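Local coordinates for b11L5F_LGL (Synthetic construct, PDB 6CZG), which is a computationally designed beta barrel that probably binds a small-molecule fluorophore in its interior, at residues 3-8 against 67-72; 13-18 against 109-114. One frame throughout, in Å; residues are numbered along the deposited sequence.

Contact 1: 3-8 against 67-72; sequences SMCRAA and DTMDVD
Ala7, in the first turn of helix 6-10, comes nearest to Asp67, the residue leading into strand 68-75, with their CA atoms 4.9 Å apart; Cys5 stands at the N-cap position of that helix. On the buried side Met69 reaches toward the helix: its CG touches Ala7 CB at 3.6 Å, the bend at chi2 carries SD in among Cys5 and Ala8, and the bend at chi3 brings CE to Ala8 CB. SD lies 3.5 Å from Cys5 SG and 3.9 Å from Ala8 CB. Cys5 SG is itself disulfide-bonded to Cys63 of strand 54-65, which also touches Met69. At the outer side Arg6 and Asp67 run alongside each other, guanidinium and carboxylate planes only 15° apart. OD1 of Asp67 takes both NE and NH2 of Arg6, each at 3.0 Å, while OD2 of Asp67 meets NH2 at 3.1 Å. All three bonds are weak and well bent, the straightest reaching 129° at the hydrogen. An asparagine in place of Asp67 would probably leave the Arg6 guanidinium without its countercharge and freer to swing into solvent. The short helix is thus fastened to the barrel covalently and by sulfur and methyl packing inside, with a bent, solvent-side salt bridge adding a charged clasp.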
ATOM      1  N   SER A   3      -8.401  -6.284  15.680  1.00 39.84           N
ATOM      2  CA  SER A   3      -8.390  -4.866  15.342  1.00 32.29           C
ATOM      3  C   SER A   3      -9.830  -4.370  15.354  1.00 28.56           C
ATOM      4  O   SER A   3     -10.765  -5.126  15.630  1.00 29.38           O
ATOM      5  CB  SER A   3      -7.714  -4.620  13.990  1.00 32.43           C
ATOM      6  OG  SER A   3      -8.425  -5.251  12.941  1.00 31.67           O
ATOM      7  N   MET A   4     -10.004  -3.083  15.056  1.00 26.34           N
ATOM      8  CA  MET A   4     -11.318  -2.457  15.078  1.00 26.62           C
ATOM      9  C   MET A   4     -11.960  -2.383  13.698  1.00 29.82           C
ATOM     10  O   MET A   4     -13.033  -1.787  13.555  1.00 30.48           O
ATOM     11  CB  MET A   4     -11.224  -1.059  15.691  1.00 26.55           C
ATOM     12  CG  MET A   4     -10.988  -1.068  17.192  1.00 30.79           C
ATOM     13  SD  MET A   4     -12.472  -1.476  18.132  1.00 41.82           S
ATOM     14  CE  MET A   4     -13.311   0.105  18.141  1.00 34.01           C
ATOM     15  N   CYS A   5     -11.330  -2.967  12.680  1.00 26.42           N
ATOM     16  CA  CYS A   5     -11.941  -3.096  11.365  1.00 22.35           C
ATOM     17  C   CYS A   5     -11.344  -4.315  10.675  1.00 28.25           C
ATOM     18  O   CYS A   5     -10.153  -4.600  10.825  1.00 24.11           O
ATOM     19  CB  CYS A   5     -11.751  -1.830  10.520  1.00 24.38           C
ATOM     20  SG  CYS A   5     -10.084  -1.525   9.906  1.00 21.13           S
ATOM     21  N   ARG A   6     -12.195  -5.040   9.938  1.00 23.87           N
ATOM     22  CA  ARG A   6     -11.807  -6.324   9.354  1.00 28.81           C
ATOM     23  C   ARG A   6     -10.543  -6.212   8.508  1.00 24.98           C
ATOM     24  O   ARG A   6      -9.652  -7.071   8.585  1.00 24.60           O
ATOM     25  CB  ARG A   6     -12.964  -6.870   8.515  1.00 29.97           C
ATOM     26  CG  ARG A   6     -13.000  -8.381   8.372  1.00 36.78           C
ATOM     27  CD  ARG A   6     -14.415  -8.853   8.070  1.00 40.22           C
ATOM     28  NE  ARG A   6     -14.875  -8.388   6.764  1.00 39.09           N
ATOM     29  CZ  ARG A   6     -16.064  -8.674   6.243  1.00 48.46           C
ATOM     30  NH1 ARG A   6     -16.922  -9.429   6.915  1.00 57.29           N
ATOM     31  NH2 ARG A   6     -16.394  -8.205   5.047  1.00 47.28           N
ATOM     32  N   ALA A   7     -10.452  -5.161   7.688  1.00 21.93           N
ATOM     33  CA  ALA A   7      -9.285  -4.979   6.830  1.00 27.93           C
ATOM     34  C   ALA A   7      -8.000  -4.924   7.645  1.00 24.49           C
ATOM     35  O   ALA A   7      -6.998  -5.554   7.282  1.00 20.70           O
ATOM     36  CB  ALA A   7      -9.447  -3.713   5.990  1.00 21.60           C
ATOM     37  N   ALA A   8      -8.008  -4.179   8.753  1.00 20.19           N
ATOM     38  CA  ALA A   8      -6.829  -4.123   9.611  1.00 22.06           C
ATOM     39  C   ALA A   8      -6.516  -5.482  10.222  1.00 22.31           C
ATOM     40  O   ALA A   8      -5.348  -5.786  10.491  1.00 20.32           O
ATOM     41  CB  ALA A   8      -7.023  -3.081  10.712  1.00 23.88           C
ATOM     42  N   ASP A  67     -14.137  -2.712   5.703  1.00 21.39           N
ATOM     43  CA  ASP A  67     -13.341  -3.340   4.656  1.00 25.71           C
ATOM     44  C   ASP A  67     -12.448  -2.366   3.895  1.00 26.02           C
ATOM     45  O   ASP A  67     -11.866  -2.757   2.875  1.00 23.98           O
ATOM     46  CB  ASP A  67     -14.253  -4.077   3.667  1.00 28.70           C
ATOM     47  CG  ASP A  67     -15.101  -5.138   4.336  1.00 34.99           C
ATOM     48  OD1 ASP A  67     -14.612  -5.781   5.289  1.00 35.82           O
ATOM     49  OD2 ASP A  67     -16.257  -5.336   3.904  1.00 41.84           O
ATOM     50  N   THR A  68     -12.311  -1.118   4.346  1.00 23.25           N
ATOM     51  CA  THR A  68     -11.462  -0.153   3.658  1.00 22.59           C
ATOM     52  C   THR A  68     -10.561   0.573   4.645  1.00 27.72           C
ATOM     53  O   THR A  68     -10.949   0.846   5.787  1.00 25.30           O
ATOM     54  CB  THR A  68     -12.272   0.889   2.865  1.00 21.80           C
ATOM     55  OG1 THR A  68     -13.005   1.720   3.772  1.00 21.76           O
ATOM     56  CG2 THR A  68     -13.234   0.216   1.892  1.00 22.90           C
ATOM     57  N   MET A  69      -9.354   0.896   4.180  1.00 20.06           N
ATOM     58  CA  MET A  69      -8.353   1.603   4.961  1.00 21.03           C
ATOM     59  C   MET A  69      -7.865   2.826   4.198  1.00 22.47           C
ATOM     60  O   MET A  69      -7.869   2.850   2.963  1.00 21.77           O
ATOM     61  CB  MET A  69      -7.145   0.707   5.288  1.00 20.92           C
ATOM     62  CG  MET A  69      -7.497  -0.690   5.764  1.00 21.36           C
ATOM     63  SD  MET A  69      -7.585  -0.807   7.559  1.00 33.46           S
ATOM     64  CE  MET A  69      -5.937  -0.276   8.012  1.00 23.95           C
ATOM     65  N   ASP A  70      -7.444   3.843   4.946  1.00 19.36           N
ATOM     66  CA  ASP A  70      -6.768   4.999   4.376  1.00 24.13           C
ATOM     67  C   ASP A  70      -5.275   4.710   4.280  1.00 23.64           C
ATOM     68  O   ASP A  70      -4.711   4.032   5.141  1.00 24.48           O
ATOM     69  CB  ASP A  70      -7.013   6.248   5.223  1.00 26.25           C
ATOM     70  CG  ASP A  70      -8.209   7.050   4.750  1.00 29.73           C
ATOM     71  OD1 ASP A  70      -8.357   7.228   3.522  1.00 34.37           O
ATOM     72  N   VAL A  71      -4.637   5.228   3.233  1.00 28.25           N
ATOM     73  CA  VAL A  71      -3.251   4.897   2.918  1.00 23.10           C
ATOM     74  C   VAL A  71      -2.443   6.183   2.817  1.00 28.08           C
ATOM     75  O   VAL A  71      -2.778   7.073   2.024  1.00 25.28           O
ATOM     76  CB  VAL A  71      -3.135   4.092   1.613  1.00 29.68           C
ATOM     77  CG1 VAL A  71      -1.673   3.836   1.275  1.00 27.30           C
ATOM     78  CG2 VAL A  71      -3.894   2.788   1.734  1.00 20.21           C
ATOM     79  N   ASP A  72      -1.370   6.266   3.604  1.00 25.48           N
ATOM     80  CA  ASP A  72      -0.455   7.406   3.608  1.00 28.40           C
ATOM     81  C   ASP A  72       0.966   6.862   3.686  1.00 30.41           C
ATOM     82  O   ASP A  72       1.369   6.327   4.724  1.00 25.74           O
ATOM     83  CB  ASP A  72      -0.749   8.342   4.782  1.00 32.23           C
ATOM     84  CG  ASP A  72      -0.027   9.668   4.664  1.00 42.29           C
ATOM     85  OD1 ASP A  72       1.106   9.776   5.182  1.00 42.84           O
ATOM     86  OD2 ASP A  72      -0.593  10.602   4.060  1.00 44.61           O
TER

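Contact 2: 13-18 against 109-114; sequences GTWQVT and GTLQRQ
Trp15 and Arg113 face each other as a non-hydrogen-bonded pair of antiparallel strands 13-20 and 106-114. From Arg113, CB packs over the six-membered ring of Trp15 in an off-centre CH-pi contact, 4.2 Å from the centroid. CG stands anti to the backbone N (chi1 159°), and bends at chi2 and chi3 fold the chain back along the indole; CD passes 4.1 Å from Thr14 O, and NE lies over the ring face. CZ then sits 3.6 Å above the indole plane toward its rim, the guanidinium inclined 32° to it. At the tip NH2 approaches Trp15 CZ2 at 3.6 Å, whereas NH1 meets Gly13 CA near the guanidinium plane, binds Pro12 O and weakly holds a water shared with Thr14 N and Gln114 O. Beyond Trp15, Leu111 CG rests 3.6 Å from Val17 CG2. Backbone bonds pair Gln16 with Gln112 and Thr18 with Thr110 in both directions; Gln112 N to Gln16 O is nearly straight at 171°. Trp15 NE1 bonds Leu11 O, and the indole meets Phe95 edge-to-face. First strand beside last, this seam closes the eight-stranded antiparallel barrel.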
ATOM      1  N   GLY A  13       1.244  -8.771   7.402  1.00 24.58           N
ATOM      2  CA  GLY A  13       2.006  -9.706   6.604  1.00 24.48           C
ATOM      3  C   GLY A  13       2.533  -9.053   5.345  1.00 22.81           C
ATOM      4  O   GLY A  13       2.595  -7.823   5.236  1.00 19.69           O
ATOM      5  N   THR A  14       2.917  -9.889   4.382  1.00 26.15           N
ATOM      6  CA  THR A  14       3.561  -9.446   3.152  1.00 25.13           C
ATOM      7  C   THR A  14       2.631  -9.638   1.959  1.00 24.23           C
ATOM      8  O   THR A  14       1.963 -10.673   1.835  1.00 23.11           O
ATOM      9  CB  THR A  14       4.874 -10.206   2.928  1.00 25.94           C
ATOM     10  OG1 THR A  14       5.813  -9.842   3.947  1.00 23.99           O
ATOM     11  CG2 THR A  14       5.470  -9.883   1.564  1.00 22.09           C
ATOM     12  N   TRP A  15       2.607  -8.642   1.074  1.00 23.09           N
ATOM     13  CA  TRP A  15       1.755  -8.652  -0.108  1.00 19.46           C
ATOM     14  C   TRP A  15       2.580  -8.313  -1.341  1.00 22.88           C
ATOM     15  O   TRP A  15       3.366  -7.359  -1.323  1.00 24.83           O
ATOM     16  CB  TRP A  15       0.600  -7.652   0.036  1.00 20.17           C
ATOM     17  CG  TRP A  15      -0.256  -7.888   1.240  1.00 21.06           C
ATOM     18  CD1 TRP A  15       0.037  -7.556   2.532  1.00 19.81           C
ATOM     19  CD2 TRP A  15      -1.550  -8.499   1.267  1.00 19.64           C
ATOM     20  NE1 TRP A  15      -0.993  -7.929   3.360  1.00 21.37           N
ATOM     21  CE2 TRP A  15      -1.980  -8.510   2.608  1.00 24.85           C
ATOM     22  CE3 TRP A  15      -2.386  -9.041   0.286  1.00 20.70           C
ATOM     23  CZ2 TRP A  15      -3.209  -9.041   2.993  1.00 20.46           C
ATOM     24  CZ3 TRP A  15      -3.606  -9.569   0.671  1.00 18.56           C
ATOM     25  CH2 TRP A  15      -4.005  -9.566   2.014  1.00 17.46           C
ATOM     26  N   GLN A  16       2.402  -9.098  -2.401  1.00 17.16           N
ATOM     27  CA  GLN A  16       2.943  -8.769  -3.715  1.00 22.86           C
ATOM     28  C   GLN A  16       2.043  -7.729  -4.373  1.00 18.54           C
ATOM     29  O   GLN A  16       0.859  -7.989  -4.614  1.00 22.49           O
ATOM     30  CB  GLN A  16       3.044 -10.027  -4.578  1.00 21.74           C
ATOM     31  CG  GLN A  16       3.618  -9.804  -5.973  1.00 25.60           C
ATOM     32  CD  GLN A  16       5.022  -9.226  -5.961  1.00 30.36           C
ATOM     33  OE1 GLN A  16       5.380  -8.420  -6.821  1.00 25.63           O
ATOM     34  NE2 GLN A  16       5.831  -9.647  -4.992  1.00 21.04           N
ATOM     35  N   VAL A  17       2.602  -6.558  -4.665  1.00 23.05           N
ATOM     36  CA  VAL A  17       1.834  -5.397  -5.101  1.00 26.51           C
ATOM     37  C   VAL A  17       2.176  -5.094  -6.553  1.00 25.73           C
ATOM     38  O   VAL A  17       3.358  -5.036  -6.921  1.00 27.39           O
ATOM     39  CB  VAL A  17       2.116  -4.175  -4.211  1.00 25.67           C
ATOM     40  CG1 VAL A  17       1.379  -2.950  -4.734  1.00 25.14           C
ATOM     41  CG2 VAL A  17       1.747  -4.473  -2.769  1.00 26.16           C
ATOM     42  N   THR A  18       1.143  -4.894  -7.372  1.00 20.18           N
ATOM     43  CA  THR A  18       1.302  -4.481  -8.761  1.00 21.36           C
ATOM     44  C   THR A  18       0.550  -3.173  -8.975  1.00 23.44           C
ATOM     45  O   THR A  18      -0.635  -3.074  -8.641  1.00 24.83           O
ATOM     46  CB  THR A  18       0.796  -5.555  -9.725  1.00 24.73           C
ATOM     47  OG1 THR A  18       1.415  -6.809  -9.411  1.00 24.44           O
ATOM     48  CG2 THR A  18       1.126  -5.184 -11.162  1.00 22.11           C
ATOM     49  N   GLY A 109      -3.835  -0.363  -7.978  1.00 26.64           N
ATOM     50  CA  GLY A 109      -2.934  -1.461  -7.681  1.00 22.87           C
ATOM     51  C   GLY A 109      -3.667  -2.644  -7.091  1.00 23.63           C
ATOM     52  O   GLY A 109      -4.820  -2.548  -6.665  1.00 22.30           O
ATOM     53  N   THR A 110      -2.970  -3.777  -7.077  1.00 22.81           N
ATOM     54  CA  THR A 110      -3.483  -5.009  -6.500  1.00 23.51           C
ATOM     55  C   THR A 110      -2.466  -5.572  -5.519  1.00 22.95           C
ATOM     56  O   THR A 110      -1.262  -5.615  -5.807  1.00 20.57           O
ATOM     57  CB  THR A 110      -3.804  -6.054  -7.577  1.00 25.00           C
ATOM     58  OG1 THR A 110      -4.817  -5.545  -8.451  1.00 35.72           O
ATOM     59  CG2 THR A 110      -4.297  -7.350  -6.945  1.00 28.05           C
ATOM     60  N   LEU A 111      -2.967  -5.994  -4.358  1.00 24.12           N
ATOM     61  CA  LEU A 111      -2.178  -6.617  -3.302  1.00 20.32           C
ATOM     62  C   LEU A 111      -2.581  -8.084  -3.217  1.00 21.67           C
ATOM     63  O   LEU A 111      -3.723  -8.401  -2.866  1.00 22.13           O
ATOM     64  CB  LEU A 111      -2.403  -5.914  -1.966  1.00 14.70           C
ATOM     65  CG  LEU A 111      -1.633  -4.622  -1.688  1.00 24.43           C
ATOM     66  CD1 LEU A 111      -2.212  -3.451  -2.470  1.00 17.17           C
ATOM     67  CD2 LEU A 111      -1.616  -4.319  -0.197  1.00 20.42           C
ATOM     68  N   GLN A 112      -1.646  -8.974  -3.536  1.00 20.97           N
ATOM     69  CA  GLN A 112      -1.876 -10.411  -3.508  1.00 17.25           C
ATOM     70  C   GLN A 112      -1.116 -11.006  -2.331  1.00 19.05           C
ATOM     71  O   GLN A 112       0.093 -10.798  -2.204  1.00 18.18           O
ATOM     72  CB  GLN A 112      -1.430 -11.063  -4.819  1.00 19.93           C
ATOM     73  CG  GLN A 112      -1.805 -12.529  -4.946  1.00 20.07           C
ATOM     74  CD  GLN A 112      -3.305 -12.746  -4.956  1.00 21.74           C
ATOM     75  OE1 GLN A 112      -4.040 -12.058  -5.665  1.00 22.45           O
ATOM     76  NE2 GLN A 112      -3.769 -13.709  -4.166  1.00 19.74           N
ATOM     77  N   ARG A 113      -1.828 -11.738  -1.477  1.00 17.09           N
ATOM     78  CA  ARG A 113      -1.229 -12.280  -0.263  1.00 17.54           C
ATOM     79  C   ARG A 113      -0.018 -13.145  -0.584  1.00 18.65           C
ATOM     80  O   ARG A 113      -0.092 -14.059  -1.411  1.00 17.71           O
ATOM     81  CB  ARG A 113      -2.264 -13.089   0.520  1.00 21.26           C
ATOM     82  CG  ARG A 113      -1.670 -14.092   1.499  1.00 26.01           C
ATOM     83  CD  ARG A 113      -0.989 -13.399   2.669  1.00 25.09           C
ATOM     84  NE  ARG A 113      -1.950 -12.852   3.622  1.00 25.24           N
ATOM     85  CZ  ARG A 113      -1.625 -12.047   4.626  1.00 27.68           C
ATOM     86  NH1 ARG A 113      -0.360 -11.692   4.812  1.00 30.38           N
ATOM     87  NH2 ARG A 113      -2.562 -11.595   5.448  1.00 25.27           N
ATOM     88  N   GLN A 114       1.102 -12.850   0.074  1.00 19.00           N
ATOM     89  CA  GLN A 114       2.314 -13.652  -0.032  1.00 23.01           C
ATOM     90  C   GLN A 114       2.565 -14.290   1.328  1.00 30.68           C
ATOM     91  O   GLN A 114       2.866 -13.592   2.302  1.00 30.68           O
ATOM     92  CB  GLN A 114       3.504 -12.804  -0.476  1.00 25.37           C
ATOM     93  CG  GLN A 114       4.859 -13.446  -0.205  1.00 24.75           C
ATOM     94  CD  GLN A 114       5.269 -14.425  -1.290  1.00 30.49           C
ATOM     95  OE1 GLN A 114       5.227 -14.107  -2.478  1.00 34.11           O
ATOM     96  NE2 GLN A 114       5.666 -15.626  -0.884  1.00 25.08           N
TER
HETATM   97  O   HOH W   1       2.551 -12.461   4.850  1.00 21.91           O
HETATM   98  O   HOH W   2       5.721 -11.393  -3.217  1.00 31.32           O

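Contacts 1 and 2 lie on the same barrel, their centres about 15 Å apart and their nearest atoms about 7 Å apart without touching. Helix 6-10 of contact 1 directly precedes strand 13-20 of contact 2, and Leu11 between them touches Met69 and accepts a bond from Trp15. Both contacts are partly buried. In 3-8 against 67-72 the start of the helix meets the start of the strand mainly through side chains, sulfur and methyl groups inside and paired charges outside. By contrast, 13-18 against 109-114 buries over twice the surface and relies on a backbone ladder; Arg113 joins Trp15, Val17 and Leu111 on one face, while the threonines and glutamines lie on the other.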